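Local coordinates for uncharacterized ATP-binding protein MJ1010 (Methanocaldococcus jannaschii DSM 2661, PDB 3BJO) that is of unknown function but probably binds ATP and ends in a domain of the helix-turn-helix clan, at residues 65-68 / 69-72; 46-49 / 50-54; 7-10 / 11-15; 33-36 / 37-40. All blocks are in the same frame, centred on the assembly; numbering follows the deposited sequence.

Interaction 1 of 4, residues 65-68 / 69-72; sequences IPKA and VYVY
The carbonyl oxygen of P66 is gripped by two backbone N-H groups: firmly by Y70 N at 3.0 Å, lying in the carbonyl plane, and more weakly by V69 N, whose angle at hydrogen is only 117°. The pair lies in the first turn of the alpha-helix 67-75, with P66 at its N-cap position. The i to i+4 ladder continues as V71 N reaches K67 O at 2.8 Å and Y72 N reaches A68 O.

Side chains wrap this start. Y70 has CG wedged between its own backbone N and carbonyl carbon (chi1 71°), which folds the ring back along the helix toward the residues before it. K67 CA lies over one ring face, 3.8 Å from the Y70 centroid, in a CH-pi contact displaced toward the rim, while I65 O sits in the ring plane at the edge. The extended K67 chain runs obliquely past the phenol end, its CG close to Y70 OH. With only an alanine at Y70, K67 CA is likely to lose its aromatic cover, and K67 CG the phenol beside it.

On another side V69 turns one methyl, CG1, to I65 CG2 and the other, CG2, to the P66 ring, which lies alongside it. I65, V69 and Y72 also pack on helix 44-52. I65 crosses V69 at about a right angle, its CG2 methyl 3.8 Å from V69 CB.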
# COMPACT_ATOMS: atom_id res chain seq x y z
N ILE A 65 -11.24 -2.04 -5.79
CA ILE A 65 -10.73 -0.84 -5.12
C ILE A 65 -11.01 0.41 -5.97
O ILE A 65 -10.80 0.36 -7.19
CB ILE A 65 -9.18 -0.94 -4.91
CG1 ILE A 65 -8.84 -2.11 -3.99
CG2 ILE A 65 -8.63 0.38 -4.25
CD1 ILE A 65 -7.33 -2.55 -4.09
N PRO A 66 -11.52 1.50 -5.36
CA PRO A 66 -11.74 2.69 -6.16
C PRO A 66 -10.43 3.19 -6.72
O PRO A 66 -9.41 3.24 -6.01
CB PRO A 66 -12.25 3.72 -5.15
CG PRO A 66 -12.80 2.89 -3.99
CD PRO A 66 -11.89 1.70 -3.94
N LYS A 67 -10.51 3.61 -7.97
CA LYS A 67 -9.40 4.13 -8.70
C LYS A 67 -8.70 5.21 -7.90
O LYS A 67 -7.49 5.16 -7.79
CB LYS A 67 -9.79 4.58 -10.13
CG LYS A 67 -8.55 5.10 -10.93
CD LYS A 67 -8.87 5.32 -12.41
CE LYS A 67 -7.60 5.70 -13.18
NZ LYS A 67 -7.88 6.07 -14.57
N ALA A 68 -9.43 6.15 -7.30
CA ALA A 68 -8.79 7.23 -6.54
C ALA A 68 -7.92 6.64 -5.46
O ALA A 68 -6.84 7.14 -5.21
CB ALA A 68 -9.82 8.13 -5.91
N VAL A 69 -8.43 5.59 -4.80
CA VAL A 69 -7.69 4.92 -3.71
C VAL A 69 -6.43 4.23 -4.23
O VAL A 69 -5.33 4.45 -3.71
CB VAL A 69 -8.56 3.91 -2.92
CG1 VAL A 69 -7.66 3.16 -1.88
CG2 VAL A 69 -9.73 4.61 -2.26
N TYR A 70 -6.54 3.40 -5.28
CA TYR A 70 -5.31 2.74 -5.70
C TYR A 70 -4.32 3.68 -6.41
O TYR A 70 -3.11 3.44 -6.36
CB TYR A 70 -5.57 1.40 -6.44
CG TYR A 70 -6.17 1.48 -7.86
CD1 TYR A 70 -7.49 1.03 -8.12
CD2 TYR A 70 -5.42 1.94 -8.91
CE1 TYR A 70 -8.02 1.07 -9.43
CE2 TYR A 70 -5.92 1.99 -10.20
CZ TYR A 70 -7.21 1.57 -10.45
OH TYR A 70 -7.66 1.67 -11.72
N VAL A 71 -4.81 4.71 -7.11
CA VAL A 71 -3.90 5.74 -7.68
C VAL A 71 -3.06 6.40 -6.56
O VAL A 71 -1.85 6.60 -6.71
CB VAL A 71 -4.64 6.79 -8.48
CG1 VAL A 71 -3.77 8.08 -8.68
CG2 VAL A 71 -5.03 6.21 -9.85
N TYR A 72 -3.71 6.73 -5.44
CA TYR A 72 -2.98 7.29 -4.29
C TYR A 72 -1.92 6.30 -3.82
O TYR A 72 -0.78 6.68 -3.59
CB TYR A 72 -3.98 7.66 -3.16
CG TYR A 72 -3.34 8.22 -1.89
CD1 TYR A 72 -2.86 9.52 -1.83
CD2 TYR A 72 -3.20 7.42 -0.76
CE1 TYR A 72 -2.25 10.02 -0.64
CE2 TYR A 72 -2.60 7.91 0.41
CZ TYR A 72 -2.14 9.20 0.45
OH TYR A 72 -1.54 9.64 1.59

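Interaction 2 of 4, residues 46-49 / 50-54; sequences DIIN and ALKLF
I48 and K52, one helical turn apart, show the local side of alpha-helix packing on helix 44-52, where backbone ladder and side-chain ridge share the same i to i+4 spacing. The hydrogen bonds are all backbone: A50 N to D46 O, L51 N to I47 O at 3.0 Å, and K52 N to I48 O at 2.9 Å. Beyond them L53 N returns to A50 O, and F54 N to L51 O.

A salt bridge adds to these at the first residue of the stretch: D46 OD1 pairs with R43 NH2, just before the segment in the chain.

Apolar contacts follow two rows. On the buried side I47 and L51 lie side by side and point the same way, with I47 CG2 4.1 Å from L51 CD1; I47 packs on Y72 and L73 of helix 67-75, and A50 on V69 of the same helix. F54 turns to L88 and P90 of strand 87-90. In the outer row the K52 chain bends at chi3 (60°) and its aliphatic part crosses I48 obliquely. There the packing is tight, with I48 CG2 only 3.5 Å from K52 CD.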
# COMPACT_ATOMS: atom_id res chain seq x y z
N ASP A 46 -10.85 4.02 3.68
CA ASP A 46 -10.89 3.45 2.33
C ASP A 46 -9.53 2.81 1.99
O ASP A 46 -9.42 1.75 1.32
CB ASP A 46 -11.18 4.56 1.27
CG ASP A 46 -12.48 5.37 1.54
OD1 ASP A 46 -13.43 4.79 2.15
OD2 ASP A 46 -12.51 6.60 1.15
N ILE A 47 -8.49 3.51 2.42
CA ILE A 47 -7.13 3.08 2.18
C ILE A 47 -6.83 1.74 2.92
O ILE A 47 -6.26 0.81 2.33
CB ILE A 47 -6.16 4.22 2.61
CG1 ILE A 47 -6.21 5.34 1.55
CG2 ILE A 47 -4.69 3.69 2.74
CD1 ILE A 47 -5.85 6.76 2.03
N ILE A 48 -7.21 1.68 4.20
CA ILE A 48 -7.09 0.48 5.05
C ILE A 48 -7.86 -0.66 4.44
O ILE A 48 -7.35 -1.76 4.30
CB ILE A 48 -7.61 0.77 6.48
CG1 ILE A 48 -6.80 1.91 7.16
CG2 ILE A 48 -7.77 -0.52 7.33
CD1 ILE A 48 -5.59 1.50 7.99
N ASN A 49 -9.09 -0.42 4.06
CA ASN A 49 -9.88 -1.46 3.38
C ASN A 49 -9.20 -2.06 2.14
O ASN A 49 -9.20 -3.26 1.99
CB ASN A 49 -11.32 -0.98 3.11
CG ASN A 49 -12.14 -0.90 4.41
OD1 ASN A 49 -11.67 -1.34 5.46
ND2 ASN A 49 -13.34 -0.35 4.34
N ALA A 50 -8.58 -1.22 1.29
CA ALA A 50 -7.96 -1.72 0.08
C ALA A 50 -6.73 -2.55 0.46
O ALA A 50 -6.47 -3.63 -0.11
CB ALA A 50 -7.52 -0.53 -0.81
N LEU A 51 -5.94 -2.03 1.37
CA LEU A 51 -4.68 -2.71 1.74
C LEU A 51 -4.95 -4.03 2.45
O LEU A 51 -4.18 -4.99 2.34
CB LEU A 51 -3.85 -1.79 2.63
CG LEU A 51 -3.15 -0.65 1.88
CD1 LEU A 51 -2.40 0.30 2.89
CD2 LEU A 51 -2.17 -1.16 0.84
N LYS A 52 -6.05 -4.09 3.19
CA LYS A 52 -6.35 -5.30 3.93
C LYS A 52 -6.57 -6.45 2.96
O LYS A 52 -6.38 -7.63 3.30
CB LYS A 52 -7.56 -5.10 4.85
CG LYS A 52 -7.14 -4.67 6.27
CD LYS A 52 -8.23 -3.98 7.11
CE LYS A 52 -9.44 -4.79 7.36
NZ LYS A 52 -10.19 -4.34 8.61
N LEU A 53 -6.91 -6.10 1.72
CA LEU A 53 -7.19 -7.14 0.70
C LEU A 53 -5.91 -7.94 0.42
O LEU A 53 -5.95 -9.12 0.05
CB LEU A 53 -7.72 -6.51 -0.59
CG LEU A 53 -9.17 -5.99 -0.61
CD1 LEU A 53 -9.49 -5.28 -1.97
CD2 LEU A 53 -10.20 -7.11 -0.35
N PHE A 54 -4.77 -7.30 0.63
CA PHE A 54 -3.49 -7.93 0.33
C PHE A 54 -3.02 -8.82 1.48
O PHE A 54 -1.95 -9.43 1.40
CB PHE A 54 -2.45 -6.83 0.07
CG PHE A 54 -2.67 -6.09 -1.24
CD1 PHE A 54 -2.05 -6.54 -2.42
CD2 PHE A 54 -3.53 -4.99 -1.31
CE1 PHE A 54 -2.28 -5.87 -3.67
CE2 PHE A 54 -3.75 -4.31 -2.55
CZ PHE A 54 -3.11 -4.76 -3.72

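Interaction 3 of 4, residues 7-10 / 11-15; sequences VLNI and LLMDE
L11, first of the 11-15 segment, donates its N-H to V7 O at 3.2 Å, and its CG lies 3.6 Å from V7 O. L12 follows with N to L8 O at 2.9 Å. Its CG sits anti to its carbonyl carbon (chi1 -74°), which carries the isobutyl group back along the helix until CD1 is 3.8 Å from L8 CG, the two leucines crossing at a slant. Replacing L12 with an alanine would probably cost L8 CG this apolar partner. Next comes the selenomethionine M13, whose N-H meets N9 O at 3.0 Å, almost straight at 174°; its CG lies beside N9, 4.1 Å from N9 OD1, before the chain bends away. D14 follows with N to I10 O at 2.9 Å, while its carboxylate reaches forward to a salt bridge with K18. E15 N turns back to L11 O.

Regular i to i+4 bonding thus continues through this part of the long helix 3-24, much of whose surface here is exposed. L11 and L12 touch L94, L12 also N97, and E15 V95, so this side rests on helix 93-102.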
# COMPACT_ATOMS: atom_id res chain seq x y z
N VAL A 7 20.19 -8.91 7.99
CA VAL A 7 20.11 -7.76 7.08
C VAL A 7 18.67 -7.70 6.56
O VAL A 7 18.05 -6.66 6.62
CB VAL A 7 21.09 -7.93 5.91
CG1 VAL A 7 20.68 -7.12 4.68
CG2 VAL A 7 22.55 -7.61 6.33
N LEU A 8 18.14 -8.81 6.06
CA LEU A 8 16.72 -8.85 5.64
C LEU A 8 15.74 -8.41 6.75
O LEU A 8 14.71 -7.76 6.51
CB LEU A 8 16.38 -10.30 5.18
CG LEU A 8 14.89 -10.51 4.76
CD1 LEU A 8 14.50 -9.57 3.62
CD2 LEU A 8 14.72 -11.99 4.35
N ASN A 9 16.02 -8.82 7.98
CA ASN A 9 15.19 -8.45 9.13
C ASN A 9 15.20 -6.91 9.33
O ASN A 9 14.16 -6.29 9.57
CB ASN A 9 15.79 -9.11 10.36
CG ASN A 9 14.77 -9.74 11.20
OD1 ASN A 9 13.86 -9.07 11.72
ND2 ASN A 9 14.87 -11.09 11.33
N ILE A 10 16.38 -6.30 9.18
CA ILE A 10 16.47 -4.84 9.12
C ILE A 10 15.50 -4.25 8.11
O ILE A 10 14.73 -3.34 8.41
CB ILE A 10 17.89 -4.35 8.79
CG1 ILE A 10 18.87 -4.67 9.94
CG2 ILE A 10 17.93 -2.81 8.55
CD1 ILE A 10 18.30 -4.35 11.31
N LEU A 11 15.52 -4.80 6.90
CA LEU A 11 14.77 -4.25 5.78
C LEU A 11 13.28 -4.40 6.08
O LEU A 11 12.49 -3.51 5.79
CB LEU A 11 15.18 -4.93 4.47
CG LEU A 11 16.65 -4.71 4.00
CD1 LEU A 11 17.01 -5.49 2.73
CD2 LEU A 11 16.98 -3.21 3.90
N LEU A 12 12.91 -5.55 6.64
CA LEU A 12 11.53 -5.88 6.97
C LEU A 12 10.93 -4.94 8.03
O LEU A 12 9.81 -4.41 7.83
CB LEU A 12 11.43 -7.37 7.41
CG LEU A 12 11.54 -8.47 6.31
CD1 LEU A 12 11.82 -9.81 6.91
CD2 LEU A 12 10.26 -8.53 5.48
N MSE A 13 11.65 -4.76 9.13
CA MSE A 13 11.28 -3.86 10.23
C MSE A 13 11.21 -2.41 9.78
O MSE A 13 10.27 -1.68 10.14
CB MSE A 13 12.27 -3.98 11.40
CG MSE A 13 12.28 -5.32 12.14
SE MSE A 13 10.46 -6.09 12.56
CE MSE A 13 9.74 -4.65 13.69
N ASP A 14 12.21 -1.96 9.04
CA ASP A 14 12.19 -0.63 8.47
C ASP A 14 10.90 -0.36 7.69
O ASP A 14 10.36 0.72 7.78
CB ASP A 14 13.40 -0.45 7.54
CG ASP A 14 13.47 0.93 6.91
OD1 ASP A 14 13.69 1.93 7.66
OD2 ASP A 14 13.36 1.00 5.64
N GLU A 15 10.45 -1.33 6.88
CA GLU A 15 9.33 -1.09 6.01
C GLU A 15 8.08 -1.09 6.85
O GLU A 15 7.16 -0.39 6.53
CB GLU A 15 9.20 -2.15 4.90
CG GLU A 15 7.85 -2.03 4.06
CD GLU A 15 7.57 -0.62 3.52
OE1 GLU A 15 8.54 0.12 3.23
OE2 GLU A 15 6.39 -0.22 3.43

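Interaction 4 of 4, residues 33-36 / 37-40; sequences VNIE and EEII
A beta-hairpin with a two-residue type II' turn, I35 to E38, joins strands 32-35 and 38-41. Antiparallel bonding alternates in the usual way. V33 and I40 form a hydrogen-bonded pair, with V33 N to I40 O at 2.7 Å and nearly straight (175°), and I40 N returning to V33 O at 2.9 Å. I35 and E38 form the second such pair: I35 N reaches E38 O at 2.9 Å, and E38 N reaches I35 O from well above the carbonyl plane. N34 and I39, between them, are a non-hydrogen-bonded pair, flanked by CA-H...O contacts from I39 CA to V33 O and from N34 CA to E38 O.

At the turn E36 takes a positive phi (53°), as the first corner of a type II' turn requires. A water links the turn to the strand, donating to E36 O at 2.6 Å and to E38 O at 2.8 Å.

On one face N34 and I39 lie alongside each other, the amide OD1 of N34 being 3.7 Å from I39 CG1. The other face carries V33, I35, E38 and I40. There the extended E38 chain crosses I35 obliquely, laying OE1 3.6 Å from I35 CB, and the isoleucines I35 and I40 approach only loosely through their CD1 methyls. This second face is the one applied to helix 67-75: V33 packs on V71 and Y72, and I40 on A68.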
# COMPACT_ATOMS: atom_id res chain seq x y z
N VAL A 33 -6.63 13.38 -4.25
CA VAL A 33 -5.98 12.66 -5.35
C VAL A 33 -6.32 13.30 -6.70
O VAL A 33 -7.49 13.48 -7.05
CB VAL A 33 -6.48 11.17 -5.37
CG1 VAL A 33 -5.59 10.32 -6.26
CG2 VAL A 33 -6.54 10.58 -3.95
N ASN A 34 -5.28 13.63 -7.46
CA ASN A 34 -5.40 14.20 -8.81
C ASN A 34 -5.42 13.10 -9.87
O ASN A 34 -4.48 12.31 -9.96
CB ASN A 34 -4.21 15.14 -9.09
CG ASN A 34 -4.26 16.43 -8.27
OD1 ASN A 34 -5.20 16.67 -7.50
ND2 ASN A 34 -3.27 17.29 -8.45
N ILE A 35 -6.49 13.04 -10.65
CA ILE A 35 -6.57 12.11 -11.78
C ILE A 35 -7.02 12.93 -12.99
O ILE A 35 -8.23 13.18 -13.20
CB ILE A 35 -7.52 10.90 -11.50
CG1 ILE A 35 -7.03 10.09 -10.29
CG2 ILE A 35 -7.61 10.00 -12.76
CD1 ILE A 35 -8.06 9.18 -9.74
N GLU A 36 -6.01 13.38 -13.76
CA GLU A 36 -6.22 14.34 -14.82
C GLU A 36 -6.95 15.53 -14.23
O GLU A 36 -6.46 16.19 -13.33
CB GLU A 36 -7.04 13.74 -15.98
CG GLU A 36 -6.26 12.93 -17.00
CD GLU A 36 -5.92 11.53 -16.49
OE1 GLU A 36 -6.87 10.72 -16.29
OE2 GLU A 36 -4.69 11.25 -16.32
N GLU A 37 -8.16 15.75 -14.70
CA GLU A 37 -8.89 16.92 -14.32
C GLU A 37 -9.63 16.73 -12.99
O GLU A 37 -10.04 17.72 -12.38
CB GLU A 37 -9.80 17.33 -15.48
CG GLU A 37 -8.95 17.93 -16.64
CD GLU A 37 -9.47 17.63 -18.07
OE1 GLU A 37 -10.72 17.69 -18.31
OE2 GLU A 37 -8.60 17.36 -18.95
N GLU A 38 -9.74 15.48 -12.53
CA GLU A 38 -10.45 15.12 -11.30
C GLU A 38 -9.62 15.39 -10.07
O GLU A 38 -8.43 15.09 -10.04
CB GLU A 38 -10.81 13.65 -11.27
CG GLU A 38 -11.83 13.18 -12.30
CD GLU A 38 -12.04 11.67 -12.25
OE1 GLU A 38 -11.13 10.94 -11.80
OE2 GLU A 38 -13.09 11.21 -12.71
N ILE A 39 -10.27 15.91 -9.05
CA ILE A 39 -9.69 15.99 -7.72
C ILE A 39 -10.61 15.26 -6.74
O ILE A 39 -11.74 15.67 -6.53
CB ILE A 39 -9.49 17.43 -7.30
CG1 ILE A 39 -8.49 18.12 -8.26
CG2 ILE A 39 -9.00 17.47 -5.86
CD1 ILE A 39 -8.59 19.64 -8.29
N ILE A 40 -10.11 14.18 -6.15
CA ILE A 40 -10.97 13.29 -5.37
C ILE A 40 -10.42 13.06 -3.97
O ILE A 40 -9.24 12.67 -3.76
CB ILE A 40 -11.19 11.92 -6.09
CG1 ILE A 40 -11.98 12.11 -7.41
CG2 ILE A 40 -11.96 10.96 -5.15
CD1 ILE A 40 -11.88 10.93 -8.39
O HOH W 1 -6.60 17.00 -10.83

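In the fold
From the N terminus the contacts come strictly in series, none nesting within or crossing another, and each closes only a short local span. Interaction 3 lies along the long first helix, on the far side of the chain's centre from interactions 1 and 4. Interaction 4 reverses the chain in the hairpin, after which helix 44-52 carries interaction 2 and helix 67-75 opens with interaction 1. That last contact joins interactions 2 and 4, while interaction 3 stands apart: I65 CG2 meets A50 CB at 3.7 Å, and A68 CB meets I40 CG2 at 3.6 Å. Interactions 2 and 4 do not touch each other, their nearest atoms being about 7 Å apart, so the start of helix 67-75 ties hairpin to helix.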